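Local atomic coordinates of protein S100-A5 (Homo sapiens, PDB entry 6WN7), a protein that binds two calcium ions per subunit, or two copper ions plus one zinc ion, and forms a homodimer of EF-hand subunits. Residues T17-H20 and K21-R25; S61-N65 and S66-I70; I70-K73 and E74-V77. The protein carries 2 engineered substitutions. All blocks are in the same frame, centred on the assembly; numbering follows the deposited sequence. Where two conformers were deposited one is given.

Interaction 1. Residues T17-H20 and K21-R25; sequences TTFH and KYSGR. With CA (calcium ion), chain K.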
loop_
_atom_site.group_PDB
_atom_site.type_symbol
_atom_site.label_atom_id
_atom_site.label_comp_id
_atom_site.label_asym_id
_atom_site.label_seq_id
_atom_site.Cartn_x
_atom_site.Cartn_y
_atom_site.Cartn_z
ATOM N N THR B 17 -0.287 -3.985 10.617
ATOM C CA THR B 17 -0.906 -4.860 11.595
ATOM C C THR B 17 -1.754 -5.932 10.934
ATOM O O THR B 17 -1.853 -7.039 11.465
ATOM C CB THR B 17 -1.722 -4.045 12.588
ATOM O OG1 THR B 17 -2.847 -3.451 11.939
ATOM C CG2 THR B 17 -0.883 -2.940 13.166
ATOM N N THR B 18 -2.362 -5.652 9.778
ATOM C CA THR B 18 -3.110 -6.708 9.100
ATOM C C THR B 18 -2.181 -7.846 8.690
ATOM O O THR B 18 -2.459 -9.007 8.973
ATOM C CB THR B 18 -3.881 -6.168 7.894
ATOM O OG1 THR B 18 -4.913 -5.261 8.319
ATOM C CG2 THR B 18 -4.520 -7.330 7.122
ATOM N N PHE B 19 -1.070 -7.526 8.021
ATOM C CA PHE B 19 -0.076 -8.537 7.665
ATOM C C PHE B 19 0.252 -9.394 8.870
ATOM O O PHE B 19 0.179 -10.617 8.814
ATOM C CB PHE B 19 1.178 -7.836 7.140
ATOM C CG PHE B 19 2.292 -8.757 6.781
ATOM C CD1 PHE B 19 2.311 -9.417 5.571
ATOM C CD2 PHE B 19 3.332 -8.965 7.649
ATOM C CE1 PHE B 19 3.357 -10.267 5.242
ATOM C CE2 PHE B 19 4.364 -9.820 7.319
ATOM C CZ PHE B 19 4.378 -10.462 6.114
ATOM N N HIS B 20 0.573 -8.745 9.991
ATOM C CA HIS B 20 1.058 -9.440 11.181
ATOM C C HIS B 20 -0.034 -10.244 11.865
ATOM O O HIS B 20 0.255 -11.296 12.434
ATOM C CB HIS B 20 1.713 -8.429 12.113
ATOM C CG HIS B 20 3.101 -8.060 11.685
ATOM N ND1 HIS B 20 4.212 -8.801 12.026
ATOM C CD2 HIS B 20 3.555 -7.051 10.909
ATOM C CE1 HIS B 20 5.284 -8.264 11.479
ATOM N NE2 HIS B 20 4.915 -7.190 10.812
ATOM N N LYS B 21 -1.289 -9.793 11.808
ATOM C CA LYS B 21 -2.388 -10.615 12.304
ATOM C C LYS B 21 -2.315 -12.033 11.744
ATOM O O LYS B 21 -2.591 -13.001 12.455
ATOM C CB LYS B 21 -3.735 -9.962 11.964
ATOM C CG LYS B 21 -4.963 -10.755 12.416
ATOM C CD LYS B 21 -6.289 -10.228 11.850
ATOM C CE LYS B 21 -6.450 -8.728 12.037
ATOM N NZ LYS B 21 -7.890 -8.308 11.973
ATOM N N TYR B 22 -1.940 -12.180 10.476
ATOM C CA TYR B 22 -1.923 -13.487 9.832
ATOM C C TYR B 22 -0.535 -14.093 9.708
ATOM O O TYR B 22 -0.417 -15.315 9.738
ATOM C CB TYR B 22 -2.594 -13.394 8.455
ATOM C CG TYR B 22 -4.037 -12.975 8.581
ATOM C CD1 TYR B 22 -5.007 -13.900 8.865
ATOM C CD2 TYR B 22 -4.408 -11.658 8.487
ATOM C CE1 TYR B 22 -6.301 -13.541 9.027
ATOM C CE2 TYR B 22 -5.707 -11.288 8.643
ATOM C CZ TYR B 22 -6.645 -12.243 8.922
ATOM O OH TYR B 22 -7.952 -11.909 9.068
ATOM N N SER B 23 0.527 -13.290 9.610
ATOM C CA SER B 23 1.864 -13.859 9.460
ATOM C C SER B 23 2.357 -14.571 10.719
ATOM O O SER B 23 3.176 -15.486 10.624
ATOM C CB SER B 23 2.846 -12.771 9.043
ATOM O OG SER B 23 3.053 -11.859 10.083
ATOM N N GLY B 24 1.882 -14.190 11.887
ATOM C CA GLY B 24 2.310 -14.821 13.126
ATOM C C GLY B 24 1.612 -16.111 13.549
ATOM O O GLY B 24 1.938 -16.652 14.615
ATOM N N ARG B 25 0.679 -16.632 12.745
ATOM C CA ARG B 25 -0.081 -17.810 13.141
ATOM C C ARG B 25 0.761 -19.079 13.100
ATOM O O ARG B 25 0.626 -19.937 13.980
ATOM C CB ARG B 25 -1.309 -17.934 12.257
ATOM C CG ARG B 25 -2.109 -16.677 12.264
ATOM C CD ARG B 25 -3.415 -16.847 11.572
ATOM N NE ARG B 25 -4.336 -15.797 11.988
ATOM C CZ ARG B 25 -5.652 -15.853 11.851
ATOM N NH1 ARG B 25 -6.233 -16.909 11.312
ATOM N NH2 ARG B 25 -6.381 -14.839 12.268
HETATM CA CA CA K . 3.851 -17.218 9.302
HETATM O O HOH W 1 4.857 -18.686 7.793
#
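Phe-19 and Ser-23 meet one turn apart on the last turns of helix 7-23, the helix that leads into the first calcium loop of this S100 EF-hand protein. CB of Ser-23 sits over one face of the Phe-19 ring as a CH-pi contact, 4.1 Å from the centroid and 25° off the ring normal. The phenyl gets there because its CG lies anti to the backbone N (chi1 178°), which swings the ring forward along the helix. His-20 turns the other way: CD2 of its imidazole lies at the edge of the phenyl, in plane, while CD2 of Phe-19 stands over one imidazole face. Phe-19 also meets the ring of Phe-72 edge-to-face and touches that of Tyr-75. With only an alanine here, Ser-23 CB would probably lose the face it rests on, and a gap would open toward Phe-72 and Tyr-75. NE2 of His-20 is hydrogen-bonded to Asn-87 OD1 and the ring stacks on Phe-90, both of the second subunit. Tyr-22 turns its ring edge to the carbonyl of Thr-18, CD2 lying 3.3 Å from Thr-18 O, and its OH hydrogen-bonds to Glu-44 OE1. Just past the helix end the guanidinium of Arg-25 lies across Tyr-22, with CD1 of that ring 3.6 Å above the guanidinium centre; Arg-25 NE makes a weak hydrogen bond to Lys-21 O. The carbonyl of Phe-19 accepts twice, from Ser-23 N at 2.8 Å and from Tyr-22 N. Ser-23 OG is hydrogen-bonded to Lys-29 O; the backbone oxygen of Ser-23 joins the carbonyls of Glu-26, Ser-28 and Thr-31, the carboxylate of Glu-36 and water 1 round the calcium (chain K), with Ser-23 O 2.3 Å from the metal.

Interaction 2. Residues S61-N65 and S66-I70; sequences SLDKN and SDQEI. With CA (calcium ion), chain L.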
loop_
_atom_site.group_PDB
_atom_site.type_symbol
_atom_site.label_atom_id
_atom_site.label_comp_id
_atom_site.label_asym_id
_atom_site.label_seq_id
_atom_site.Cartn_x
_atom_site.Cartn_y
_atom_site.Cartn_z
ATOM N N SER B 61 3.562 -15.904 -7.944
ATOM C CA SER B 61 3.938 -14.604 -8.492
ATOM C C SER B 61 4.587 -13.695 -7.443
ATOM O O SER B 61 5.447 -12.874 -7.782
ATOM C CB SER B 61 2.716 -13.925 -9.100
ATOM O OG SER B 61 1.576 -14.244 -8.360
ATOM N N LEU B 62 4.205 -13.837 -6.174
ATOM C CA LEU B 62 4.681 -12.967 -5.110
ATOM C C LEU B 62 5.967 -13.462 -4.496
ATOM O O LEU B 62 6.754 -12.654 -4.003
ATOM C CB LEU B 62 3.643 -12.897 -3.985
ATOM C CG LEU B 62 2.267 -12.324 -4.316
ATOM C CD1 LEU B 62 1.296 -12.610 -3.197
ATOM C CD2 LEU B 62 2.358 -10.827 -4.584
ATOM N N ASP B 63 6.204 -14.769 -4.542
ATOM C CA ASP B 63 7.295 -15.401 -3.804
ATOM C C ASP B 63 8.576 -15.387 -4.637
ATOM O O ASP B 63 9.063 -16.411 -5.124
ATOM C CB ASP B 63 6.907 -16.811 -3.389
ATOM C CG ASP B 63 7.912 -17.439 -2.465
ATOM O OD1 ASP B 63 8.746 -16.701 -1.929
ATOM O OD2 ASP B 63 7.878 -18.673 -2.268
ATOM N N LYS B 64 9.160 -14.188 -4.727
ATOM C CA LYS B 64 10.291 -13.948 -5.617
ATOM C C LYS B 64 11.563 -14.695 -5.218
ATOM O O LYS B 64 12.476 -14.802 -6.045
ATOM C CB LYS B 64 10.580 -12.447 -5.674
ATOM C CG LYS B 64 9.527 -11.643 -6.349
ATOM C CD LYS B 64 9.966 -11.238 -7.696
ATOM C CE LYS B 64 8.821 -11.420 -8.668
ATOM N NZ LYS B 64 9.193 -11.065 -10.063
ATOM N N ASN B 65 11.658 -15.209 -3.993
ATOM C CA ASN B 65 12.817 -15.985 -3.568
ATOM C C ASN B 65 12.516 -17.469 -3.377
ATOM O O ASN B 65 13.370 -18.200 -2.851
ATOM C CB ASN B 65 13.410 -15.401 -2.290
ATOM C CG ASN B 65 12.502 -15.559 -1.118
ATOM O OD1 ASN B 65 11.299 -15.612 -1.269
ATOM N ND2 ASN B 65 13.078 -15.662 0.063
ATOM N N SER B 66 11.309 -17.913 -3.748
ATOM C CA SER B 66 10.909 -19.327 -3.759
ATOM C C SER B 66 11.124 -20.018 -2.413
ATOM O O SER B 66 11.517 -21.187 -2.336
ATOM C CB SER B 66 11.580 -20.070 -4.914
ATOM O OG SER B 66 11.055 -19.633 -6.169
ATOM N N ASP B 67 10.755 -19.375 -1.313
ATOM C CA ASP B 67 10.940 -20.003 -0.015
ATOM C C ASP B 67 9.528 -20.459 0.440
ATOM O O ASP B 67 9.428 -20.984 1.458
ATOM C CB ASP B 67 11.620 -19.065 1.049
ATOM C CG ASP B 67 10.862 -17.702 1.236
ATOM O OD1 ASP B 67 9.945 -17.486 0.539
ATOM O OD2 ASP B 67 11.263 -16.933 2.046
ATOM N N GLN B 68 8.483 -20.194 -0.365
ATOM C CA GLN B 68 7.096 -20.555 -0.069
ATOM C C GLN B 68 6.514 -19.729 1.070
ATOM O O GLN B 68 5.540 -20.131 1.715
ATOM C CB GLN B 68 6.920 -22.059 0.161
ATOM C CG GLN B 68 6.903 -22.883 -1.142
ATOM C CD GLN B 68 8.224 -22.816 -1.901
ATOM O OE1 GLN B 68 9.260 -23.269 -1.414
ATOM N NE2 GLN B 68 8.188 -22.244 -3.092
ATOM N N GLU B 69 7.090 -18.566 1.304
ATOM C CA GLU B 69 6.608 -17.624 2.288
ATOM C C GLU B 69 6.549 -16.270 1.613
ATOM O O GLU B 69 7.366 -15.966 0.744
ATOM C CB GLU B 69 7.573 -17.521 3.461
ATOM C CG GLU B 69 7.853 -18.822 4.152
ATOM C CD GLU B 69 6.785 -19.205 5.163
ATOM O OE1 GLU B 69 6.681 -20.406 5.471
ATOM O OE2 GLU B 69 6.060 -18.316 5.646
ATOM N N ILE B 70 5.585 -15.459 2.031
ATOM C CA ILE B 70 5.396 -14.099 1.531
ATOM C C ILE B 70 5.822 -13.146 2.634
ATOM O O ILE B 70 5.129 -13.022 3.645
ATOM C CB ILE B 70 3.934 -13.840 1.140
ATOM C CG1 ILE B 70 3.464 -14.909 0.162
ATOM C CG2 ILE B 70 3.756 -12.455 0.549
ATOM C CD1 ILE B 70 4.375 -15.096 -1.011
HETATM CA CA CA L . 9.307 -15.311 -0.222
HETATM O O HOH W 2 8.160 -18.384 -7.123
HETATM O O HOH W 3 10.424 -14.578 1.652
#
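Asp-63, Asn-65, Asp-67 and Glu-69 meet round a calcium ion (chain L) in a local, metal-centred contact: the binding loop of the second EF-hand, which starts as helix 52-62 ends. Three side-chain oxygens converge on the ion with the carbonyl of Glu-69 and with water 3, which also donates to Asp-67 OD2. Asp-63 has CG anti to the backbone N (chi1 -172°), which carries its carboxylate toward the ion: OD1 binds the metal at 2.3 Å, and OD2 accepts from Gln-68 N on the syn side, in a hydrogen bond whose modelled length of 2.5 Å is doubtfully short. Asn-65 splits its amide: OD1 goes to calcium and ND2 gives a 3.0 Å bond to Asp-67 OD2, reached from above the carboxylate plane, with the planes 72° apart. Asp-67 OD1, besides holding the ion, accepts from Glu-69 N at 3.1 Å in an Asx turn, and a type I turn bends the chain from Asp-63 to Ser-66. Ile-70 CD1 packs on Leu-62 CB at 3.8 Å. The loop connects helix 52-62 to helix 72-93; Leu-62 of the first packs on Phe-78 of the second, and Ile-70 is backbone hydrogen-bonded to Leu-32 of the other calcium loop.

Interaction 3. Residues I70-K73 and E74-V77; sequences IDFK and EYSV. With CA (calcium ion), chain L.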
loop_
_atom_site.group_PDB
_atom_site.type_symbol
_atom_site.label_atom_id
_atom_site.label_comp_id
_atom_site.label_asym_id
_atom_site.label_seq_id
_atom_site.Cartn_x
_atom_site.Cartn_y
_atom_site.Cartn_z
ATOM N N ILE B 70 5.585 -15.459 2.031
ATOM C CA ILE B 70 5.396 -14.099 1.531
ATOM C C ILE B 70 5.822 -13.146 2.634
ATOM O O ILE B 70 5.129 -13.022 3.645
ATOM C CB ILE B 70 3.934 -13.840 1.140
ATOM C CG1 ILE B 70 3.464 -14.909 0.162
ATOM C CG2 ILE B 70 3.756 -12.455 0.549
ATOM C CD1 ILE B 70 4.375 -15.096 -1.011
ATOM N N ASP B 71 6.936 -12.453 2.440
ATOM C CA ASP B 71 7.417 -11.469 3.399
ATOM C C ASP B 71 6.762 -10.120 3.132
ATOM O O ASP B 71 6.015 -9.951 2.177
ATOM C CB ASP B 71 8.947 -11.405 3.397
ATOM C CG ASP B 71 9.541 -10.882 2.091
ATOM O OD1 ASP B 71 8.786 -10.435 1.211
ATOM O OD2 ASP B 71 10.792 -10.901 1.965
ATOM N N PHE B 72 7.010 -9.153 4.006
ATOM C CA PHE B 72 6.273 -7.908 3.857
ATOM C C PHE B 72 6.565 -7.234 2.521
ATOM O O PHE B 72 5.691 -6.589 1.947
ATOM C CB PHE B 72 6.559 -6.967 5.019
ATOM C CG PHE B 72 5.713 -5.735 4.997
ATOM C CD1 PHE B 72 4.416 -5.772 5.448
ATOM C CD2 PHE B 72 6.204 -4.544 4.511
ATOM C CE1 PHE B 72 3.640 -4.652 5.411
ATOM C CE2 PHE B 72 5.424 -3.426 4.478
ATOM C CZ PHE B 72 4.138 -3.484 4.920
ATOM N N LYS B 73 7.776 -7.367 2.001
ATOM C CA LYS B 73 8.089 -6.719 0.732
ATOM C C LYS B 73 7.332 -7.356 -0.423
ATOM O O LYS B 73 6.777 -6.661 -1.276
ATOM C CB LYS B 73 9.580 -6.801 0.468
ATOM C CG LYS B 73 9.970 -6.398 -0.921
ATOM C CD LYS B 73 11.455 -6.162 -1.001
ATOM C CE LYS B 73 11.868 -5.966 -2.430
ATOM N NZ LYS B 73 13.347 -6.023 -2.604
ATOM N N GLU B 74 7.317 -8.686 -0.477
ATOM C CA GLU B 74 6.503 -9.395 -1.464
ATOM C C GLU B 74 5.021 -9.096 -1.291
ATOM O O GLU B 74 4.299 -8.910 -2.277
ATOM C CB GLU B 74 6.739 -10.895 -1.294
ATOM C CG GLU B 74 8.168 -11.304 -1.610
ATOM C CD GLU B 74 8.542 -12.719 -1.178
ATOM O OE1 GLU B 74 8.004 -13.227 -0.183
ATOM O OE2 GLU B 74 9.409 -13.319 -1.852
ATOM N N TYR B 75 4.539 -9.059 -0.040
ATOM C CA TYR B 75 3.136 -8.738 0.242
ATOM C C TYR B 75 2.794 -7.315 -0.161
ATOM O O TYR B 75 1.644 -7.016 -0.478
ATOM C CB TYR B 75 2.858 -8.971 1.736
ATOM C CG TYR B 75 1.719 -8.198 2.397
ATOM C CD1 TYR B 75 0.457 -8.769 2.549
ATOM C CD2 TYR B 75 1.921 -6.931 2.930
ATOM C CE1 TYR B 75 -0.587 -8.083 3.176
ATOM C CE2 TYR B 75 0.887 -6.233 3.562
ATOM C CZ TYR B 75 -0.371 -6.815 3.693
ATOM O OH TYR B 75 -1.412 -6.135 4.340
ATOM N N SER B 76 3.770 -6.423 -0.148
ATOM C CA SER B 76 3.505 -5.057 -0.554
ATOM C C SER B 76 3.150 -4.943 -2.026
ATOM O O SER B 76 2.521 -3.956 -2.423
ATOM C CB SER B 76 4.755 -4.264 -0.246
ATOM O OG SER B 76 5.052 -4.371 1.126
ATOM N N VAL B 77 3.556 -5.922 -2.839
ATOM C CA VAL B 77 3.199 -5.929 -4.252
ATOM C C VAL B 77 1.719 -6.237 -4.421
ATOM O O VAL B 77 1.071 -5.731 -5.342
ATOM C CB VAL B 77 4.068 -6.938 -5.015
ATOM C CG1 VAL B 77 3.611 -7.039 -6.446
ATOM C CG2 VAL B 77 5.511 -6.541 -4.960
HETATM CA CA CA L . 9.307 -15.311 -0.222
HETATM O O HOH W 3 10.424 -14.578 1.652
#
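Glu-74 and Asp-71 form a capping box in which one of the capping carboxylates is also a bidentate calcium ligand. Glu-74 OE1 takes the backbone N of Asp-71 at 2.9 Å, on the anti side of its carboxylate, and still binds the ion (chain L) at 2.5 Å; OE2 completes the bidentate grip at 2.6 Å. In return, Asp-71 OD1 caps the start of helix 72-93 by accepting from Glu-74 N at 2.8 Å, nearly straight at 170°. For this its CG stands between the backbone N and the carbonyl carbon (chi1 66°), which brings OD1 forward to the amide of the first turn. The two carboxylate planes are 52° apart. Metal and amide together fix the rotation of the glutamate head group, and the positive ion probably offsets the closeness of the two acids. Ile-70 CG2 rests against Tyr-75 CB, and the Phe-72 and Tyr-75 rings meet obliquely, a tentative contact that is that of one of two Tyr-75 conformers. Ser-76 OG lies over the rim of one phenyl face, but its bond to Phe-72 O is modelled so short that its exact position is doubtful. Met-84 and Asn-87 of the second subunit pack against Ser-76 and Phe-72, respectively. A glutamate that closes the calcium loop with both oxygens while sitting in the first turn of the exiting helix is the hallmark of the EF-hand, here the second, canonical one of this S100 protein.

How the interactions relate
Interactions 2 and 3 are successive parts of one EF-hand, sharing Ile-70, water 3 and the calcium of chain L, with centres about 9 Å apart. Residues 61-70 supply four protein ligands and Glu-74 two more; Lys-64 N lies 3.0 Å from Glu-74 OE2. Interaction 1 belongs to the other EF-hand and to another calcium, its centre about 17 Å from that of interaction 2 and about 12 Å from that of interaction 3. Phe-19 joins the two hands: its CD1 is 3.5 Å from Tyr-75 CG, and its CZ 3.6 Å from Ile-70 O. Interactions 1 and 3 also both touch the second subunit.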